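Local coordinates for ribosomal protein s2-related protein (PDB 2JH3), which probably acts as a sirohydrochlorin ferrochelatase-like enzyme, pairing a chelatase fold with a bound [4Fe-4S] cluster and two additional domains, at residues G295-T300 with F306-T311; R349-G354 with L370-V375. All blocks are in the same frame, centred on the assembly; numbering follows the deposited sequence.

Interaction 1. Residues G295-T300 with F306-T311; sequences GEVLLT and FELRHT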
loop_
_atom_site.group_PDB
_atom_site.type_symbol
_atom_site.label_atom_id
_atom_site.label_comp_id
_atom_site.label_asym_id
_atom_site.label_seq_id
_atom_site.Cartn_x
_atom_site.Cartn_y
_atom_site.Cartn_z
ATOM N N GLY A 295 -16.580 2.203 -2.682
ATOM C CA GLY A 295 -15.127 1.973 -2.534
ATOM C C GLY A 295 -14.515 1.827 -3.904
ATOM O O GLY A 295 -14.600 2.721 -4.743
ATOM N N GLU A 296 -13.877 0.678 -4.153
ATOM C CA GLU A 296 -13.193 0.391 -5.385
ATOM C C GLU A 296 -14.005 -0.516 -6.327
ATOM O O GLU A 296 -13.435 -1.046 -7.313
ATOM C CB GLU A 296 -11.890 -0.331 -5.088
ATOM C CG GLU A 296 -10.755 0.520 -4.448
ATOM C CD GLU A 296 -9.376 -0.273 -4.390
ATOM O OE1 GLU A 296 -9.230 -1.147 -3.499
ATOM O OE2 GLU A 296 -8.433 0.063 -5.165
ATOM N N VAL A 297 -15.305 -0.591 -6.097
ATOM C CA VAL A 297 -16.207 -1.426 -6.880
ATOM C C VAL A 297 -17.287 -0.661 -7.612
ATOM O O VAL A 297 -17.896 0.272 -7.078
ATOM C CB VAL A 297 -16.838 -2.548 -5.993
ATOM C CG1 VAL A 297 -17.882 -3.405 -6.720
ATOM C CG2 VAL A 297 -15.732 -3.440 -5.585
ATOM N N LEU A 298 -17.471 -1.054 -8.873
ATOM C CA LEU A 298 -18.464 -0.525 -9.784
ATOM C C LEU A 298 -19.634 -1.529 -9.822
ATOM O O LEU A 298 -19.425 -2.710 -10.086
ATOM C CB LEU A 298 -17.892 -0.337 -11.200
ATOM C CG LEU A 298 -18.854 0.279 -12.236
ATOM C CD1 LEU A 298 -19.298 1.585 -11.859
ATOM C CD2 LEU A 298 -18.200 0.349 -13.588
ATOM N N LEU A 299 -20.835 -1.065 -9.467
ATOM C CA LEU A 299 -22.044 -1.898 -9.404
ATOM C C LEU A 299 -23.002 -1.412 -10.533
ATOM O O LEU A 299 -23.373 -0.241 -10.544
ATOM C CB LEU A 299 -22.629 -1.757 -8.004
ATOM C CG LEU A 299 -23.877 -2.546 -7.597
ATOM C CD1 LEU A 299 -23.815 -4.069 -8.007
ATOM C CD2 LEU A 299 -24.152 -2.380 -6.117
ATOM N N THR A 300 -23.325 -2.305 -11.505
ATOM C CA THR A 300 -24.025 -1.976 -12.752
ATOM C C THR A 300 -25.263 -2.915 -12.832
ATOM O O THR A 300 -25.130 -4.111 -12.607
ATOM C CB THR A 300 -23.153 -2.259 -13.954
ATOM O OG1 THR A 300 -21.880 -1.635 -13.768
ATOM C CG2 THR A 300 -23.727 -1.659 -15.204
ATOM N N PHE A 306 -27.014 -8.261 -11.587
ATOM C CA PHE A 306 -26.123 -7.160 -11.316
ATOM C C PHE A 306 -24.734 -7.554 -11.704
ATOM O O PHE A 306 -24.339 -8.724 -11.486
ATOM C CB PHE A 306 -26.220 -6.784 -9.842
ATOM C CG PHE A 306 -27.510 -6.218 -9.499
ATOM C CD1 PHE A 306 -27.796 -4.848 -9.779
ATOM C CD2 PHE A 306 -28.478 -7.023 -8.937
ATOM C CE1 PHE A 306 -29.066 -4.352 -9.488
ATOM C CE2 PHE A 306 -29.763 -6.508 -8.665
ATOM C CZ PHE A 306 -30.027 -5.193 -8.932
ATOM N N GLU A 307 -23.967 -6.605 -12.207
ATOM C CA GLU A 307 -22.512 -6.871 -12.447
ATOM C C GLU A 307 -21.661 -6.043 -11.477
ATOM O O GLU A 307 -21.934 -4.856 -11.232
ATOM C CB GLU A 307 -22.105 -6.533 -13.872
ATOM C CG GLU A 307 -20.658 -7.069 -14.184
ATOM C CD GLU A 307 -19.795 -6.235 -15.158
ATOM O OE1 GLU A 307 -19.369 -6.788 -16.207
ATOM O OE2 GLU A 307 -19.529 -5.055 -14.886
ATOM N N LEU A 308 -20.680 -6.677 -10.853
ATOM C CA LEU A 308 -19.642 -5.967 -10.091
ATOM C C LEU A 308 -18.255 -6.153 -10.743
ATOM O O LEU A 308 -17.920 -7.226 -11.313
ATOM C CB LEU A 308 -19.643 -6.486 -8.670
ATOM C CG LEU A 308 -20.892 -6.299 -7.776
ATOM C CD1 LEU A 308 -22.069 -7.259 -8.171
ATOM C CD2 LEU A 308 -20.621 -6.585 -6.458
ATOM N N ARG A 309 -17.431 -5.116 -10.709
ATOM C CA ARG A 309 -16.029 -5.218 -11.147
ATOM C C ARG A 309 -15.265 -4.119 -10.435
ATOM O O ARG A 309 -15.850 -3.245 -9.799
ATOM C CB ARG A 309 -15.870 -5.068 -12.678
ATOM C CG ARG A 309 -16.182 -3.718 -13.184
ATOM C CD ARG A 309 -15.936 -3.595 -14.648
ATOM N NE ARG A 309 -16.690 -4.536 -15.525
ATOM C CZ ARG A 309 -16.422 -4.681 -16.812
ATOM N NH1 ARG A 309 -15.468 -3.997 -17.420
ATOM N NH2 ARG A 309 -17.126 -5.481 -17.535
ATOM N N HIS A 310 -13.937 -4.141 -10.559
ATOM C CA HIS A 310 -13.121 -3.087 -9.949
ATOM C C HIS A 310 -13.361 -1.811 -10.762
ATOM O O HIS A 310 -13.398 -1.843 -11.977
ATOM C CB HIS A 310 -11.668 -3.506 -9.984
ATOM C CG HIS A 310 -10.781 -2.751 -9.070
ATOM N ND1 HIS A 310 -10.489 -1.426 -9.246
ATOM C CD2 HIS A 310 -10.019 -3.168 -8.047
ATOM C CE1 HIS A 310 -9.605 -1.056 -8.334
ATOM N NE2 HIS A 310 -9.308 -2.089 -7.598
ATOM N N THR A 311 -13.466 -0.652 -10.106
ATOM C CA THR A 311 -13.539 0.579 -10.827
ATOM C C THR A 311 -12.386 0.863 -11.818
ATOM O O THR A 311 -12.617 1.484 -12.863
ATOM C CB THR A 311 -13.695 1.737 -9.867
ATOM O OG1 THR A 311 -12.703 1.642 -8.877
ATOM C CG2 THR A 311 -15.029 1.722 -9.180
HETATM O O HOH W 1 -13.335 3.830 -6.935
HETATM O O HOH W 2 -19.977 -3.077 -13.124
#
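F306 sets its CB 4.1 Å from CD1 of L299. E307 pairs with T300 through two backbone hydrogen bonds, E307 N to T300 O at 2.8 Å and T300 N to E307 O. Its carboxylate is gripped side-on: NH2 of R309 reaches OE1 of E307 on the syn side at 2.9 Å, while NE meets OE2 from above the carboxylate plane. R356 is a second cationic partner of OE1. L308 faces the other way and lies alongside L299, whose CG sits anti to the backbone N (chi1 -178°), bringing their CD1 atoms 3.6 Å apart on the side packed by helix 361-371. These strands form an antiparallel beta hairpin within the sheet of the stabilising domain. R309 O takes a nearly linear hydrogen bond (175°) from L298 N. The H310 ring has CB of E296 over a face, 4.2 Å from its centroid, and ND1 accepts a hydrogen bond from L312 N. With an alanine here, E296 would probably lose this CH-pi contact and L312 N its acceptor. T311 N reaches E296 O at 2.8 Å from 42° above the carbonyl plane, and CG2 packs 3.6 Å from V297 C.

Interaction 2. Residues R349-G354 with L370-V375; sequences RTLPRG and LLYPAV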
loop_
_atom_site.group_PDB
_atom_site.type_symbol
_atom_site.label_atom_id
_atom_site.label_comp_id
_atom_site.label_asym_id
_atom_site.label_seq_id
_atom_site.Cartn_x
_atom_site.Cartn_y
_atom_site.Cartn_z
ATOM N N ARG A 349 -7.298 -0.109 0.292
ATOM C CA ARG A 349 -7.207 0.249 -1.130
ATOM C C ARG A 349 -6.273 -0.690 -1.899
ATOM O O ARG A 349 -5.284 -0.282 -2.600
ATOM C CB ARG A 349 -6.793 1.706 -1.244
ATOM C CG ARG A 349 -7.289 2.442 -2.544
ATOM C CD ARG A 349 -6.393 3.637 -2.922
ATOM N NE ARG A 349 -6.446 4.622 -1.818
ATOM C CZ ARG A 349 -5.956 5.858 -1.874
ATOM N NH1 ARG A 349 -5.352 6.260 -2.960
ATOM N NH2 ARG A 349 -6.029 6.654 -0.834
ATOM N N THR A 350 -6.590 -1.990 -1.841
ATOM C CA THR A 350 -5.736 -3.053 -2.365
ATOM C C THR A 350 -6.547 -4.126 -3.058
ATOM O O THR A 350 -6.028 -5.192 -3.294
ATOM C CB THR A 350 -4.955 -3.693 -1.243
ATOM O OG1 THR A 350 -5.894 -4.236 -0.330
ATOM C CG2 THR A 350 -4.064 -2.655 -0.528
ATOM N N LEU A 351 -7.778 -3.809 -3.509
ATOM C CA LEU A 351 -8.648 -4.770 -4.161
ATOM C C LEU A 351 -7.945 -5.082 -5.455
ATOM O O LEU A 351 -7.465 -4.204 -6.101
ATOM C CB LEU A 351 -10.018 -4.176 -4.443
ATOM C CG LEU A 351 -11.186 -5.060 -4.809
ATOM C CD1 LEU A 351 -11.486 -5.858 -3.652
ATOM C CD2 LEU A 351 -12.358 -4.198 -5.213
ATOM N N PRO A 352 -7.843 -6.343 -5.817
ATOM C CA PRO A 352 -7.253 -6.709 -7.084
ATOM C C PRO A 352 -8.176 -6.475 -8.305
ATOM O O PRO A 352 -9.395 -6.421 -8.196
ATOM C CB PRO A 352 -6.886 -8.200 -6.857
ATOM C CG PRO A 352 -8.008 -8.683 -6.007
ATOM C CD PRO A 352 -8.293 -7.520 -5.054
ATOM N N ARG A 353 -7.524 -6.237 -9.435
ATOM C CA ARG A 353 -8.127 -6.123 -10.716
ATOM C C ARG A 353 -8.307 -7.511 -11.343
ATOM O O ARG A 353 -7.854 -8.510 -10.829
ATOM C CB ARG A 353 -7.322 -5.203 -11.637
ATOM C CG ARG A 353 -7.383 -3.764 -11.258
ATOM C CD ARG A 353 -6.343 -2.938 -12.030
ATOM N NE ARG A 353 -5.017 -3.093 -11.461
ATOM C CZ ARG A 353 -3.893 -2.469 -11.846
ATOM N NH1 ARG A 353 -3.907 -1.648 -12.876
ATOM N NH2 ARG A 353 -2.773 -2.666 -11.135
ATOM N N GLY A 354 -9.103 -7.537 -12.391
ATOM C CA GLY A 354 -9.151 -8.693 -13.284
ATOM C C GLY A 354 -10.343 -9.643 -13.234
ATOM O O GLY A 354 -10.403 -10.619 -13.980
ATOM N N LEU A 370 -19.886 -10.236 1.944
ATOM C CA LEU A 370 -18.621 -10.885 1.995
ATOM C C LEU A 370 -17.463 -10.028 1.378
ATOM O O LEU A 370 -16.314 -10.239 1.719
ATOM C CB LEU A 370 -18.707 -12.262 1.311
ATOM C CG LEU A 370 -19.644 -13.323 1.931
ATOM C CD1 LEU A 370 -19.722 -14.579 1.106
ATOM C CD2 LEU A 370 -19.342 -13.640 3.448
ATOM N N LEU A 371 -17.766 -9.181 0.405
ATOM C CA LEU A 371 -16.791 -8.378 -0.302
ATOM C C LEU A 371 -16.298 -7.215 0.560
ATOM O O LEU A 371 -15.101 -6.936 0.706
ATOM C CB LEU A 371 -17.439 -7.789 -1.539
ATOM C CG LEU A 371 -16.553 -6.783 -2.330
ATOM C CD1 LEU A 371 -15.360 -7.389 -2.911
ATOM C CD2 LEU A 371 -17.368 -6.212 -3.465
ATOM N N TYR A 372 -17.275 -6.536 1.158
ATOM C CA TYR A 372 -17.003 -5.393 2.012
ATOM C C TYR A 372 -17.842 -5.464 3.316
ATOM O O TYR A 372 -18.794 -4.723 3.496
ATOM C CB TYR A 372 -17.324 -4.067 1.289
ATOM C CG TYR A 372 -16.332 -3.482 0.268
ATOM C CD1 TYR A 372 -15.005 -3.215 0.620
ATOM C CD2 TYR A 372 -16.749 -3.120 -1.001
ATOM C CE1 TYR A 372 -14.142 -2.641 -0.253
ATOM C CE2 TYR A 372 -15.870 -2.542 -1.923
ATOM C CZ TYR A 372 -14.565 -2.240 -1.507
ATOM O OH TYR A 372 -13.588 -1.682 -2.350
ATOM N N PRO A 373 -17.457 -6.329 4.248
ATOM C CA PRO A 373 -18.193 -6.523 5.514
ATOM C C PRO A 373 -18.472 -5.258 6.283
ATOM O O PRO A 373 -17.580 -4.470 6.488
ATOM C CB PRO A 373 -17.252 -7.392 6.323
ATOM C CG PRO A 373 -16.480 -8.043 5.374
ATOM C CD PRO A 373 -16.287 -7.209 4.206
ATOM N N ALA A 374 -19.758 -5.078 6.633
ATOM C CA ALA A 374 -20.262 -4.027 7.489
ATOM C C ALA A 374 -20.311 -2.648 6.888
ATOM O O ALA A 374 -20.854 -1.771 7.500
ATOM C CB ALA A 374 -19.532 -3.977 8.884
ATOM N N VAL A 375 -19.806 -2.487 5.669
ATOM C CA VAL A 375 -19.739 -1.205 5.045
ATOM C C VAL A 375 -21.147 -0.657 4.749
ATOM O O VAL A 375 -21.406 0.506 4.915
ATOM C CB VAL A 375 -18.810 -1.278 3.787
ATOM C CG1 VAL A 375 -18.928 -0.067 2.953
ATOM C CG2 VAL A 375 -17.353 -1.468 4.199
#
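L351 and L371 have the closest backbones of the pair, yet their CA atoms stand 9.7 Å apart, so the gap is bridged entirely by side chains. The motif is the C-terminal end of a helix packed against a loop in the core of the stabilising domain: residues 349-354 lead into strand 355-359, and residues 370-375 carry the last two residues of helix 361-371 and the link to helix 375-383. L351 points its side chain at the helix end, with CG anti to the backbone N (chi1 -165°), which carries both methyls across. Its CD1 meets CD1 of L371 at 4.2 Å, a purely apolar touch. V297 of strand 297-302 packs on L351, L371 and Y372, joining the three into one small hydrophobic cluster. The L351 backbone is held at both ends, N by OE1 of E296 and O by NH1 of R349 from the second subunit. Y372, the first residue to leave helical geometry, has CG beside its own backbone N (chi1 -79°); its side chain crosses that of L351 at a slant, the hydroxyl end coming nearer, and lies about 10 Å from the iron-sulfur cluster. Y372 OH accepts a hydrogen bond from E296 N. From a different direction, roughly at right angles to that bond, CD2 of L351 approaches the same OH of Y372 to 4.0 Å.

How the interactions relate
Following the chain, interaction 1 comes first: a tight turn at 303-304 between the two strands brings 306-311 back along 295-300 and closes the hairpin. Only after that does interaction 2 open, at 349-354, and it closes across a 15-residue span holding strand 355-359 and most of helix 361-371. The two are therefore in series and neither nest nor cross. In space they touch: the centres of interaction 1 and interaction 2 are about 10 Å apart. E296 and V297, at the start of the hairpin, reach both segments of interaction 2, and strand 355-359 adds itself to the sheet beside strand 305-310. Together they join sheet, loop and helix of the stabilising domain, and both also meet the second subunit.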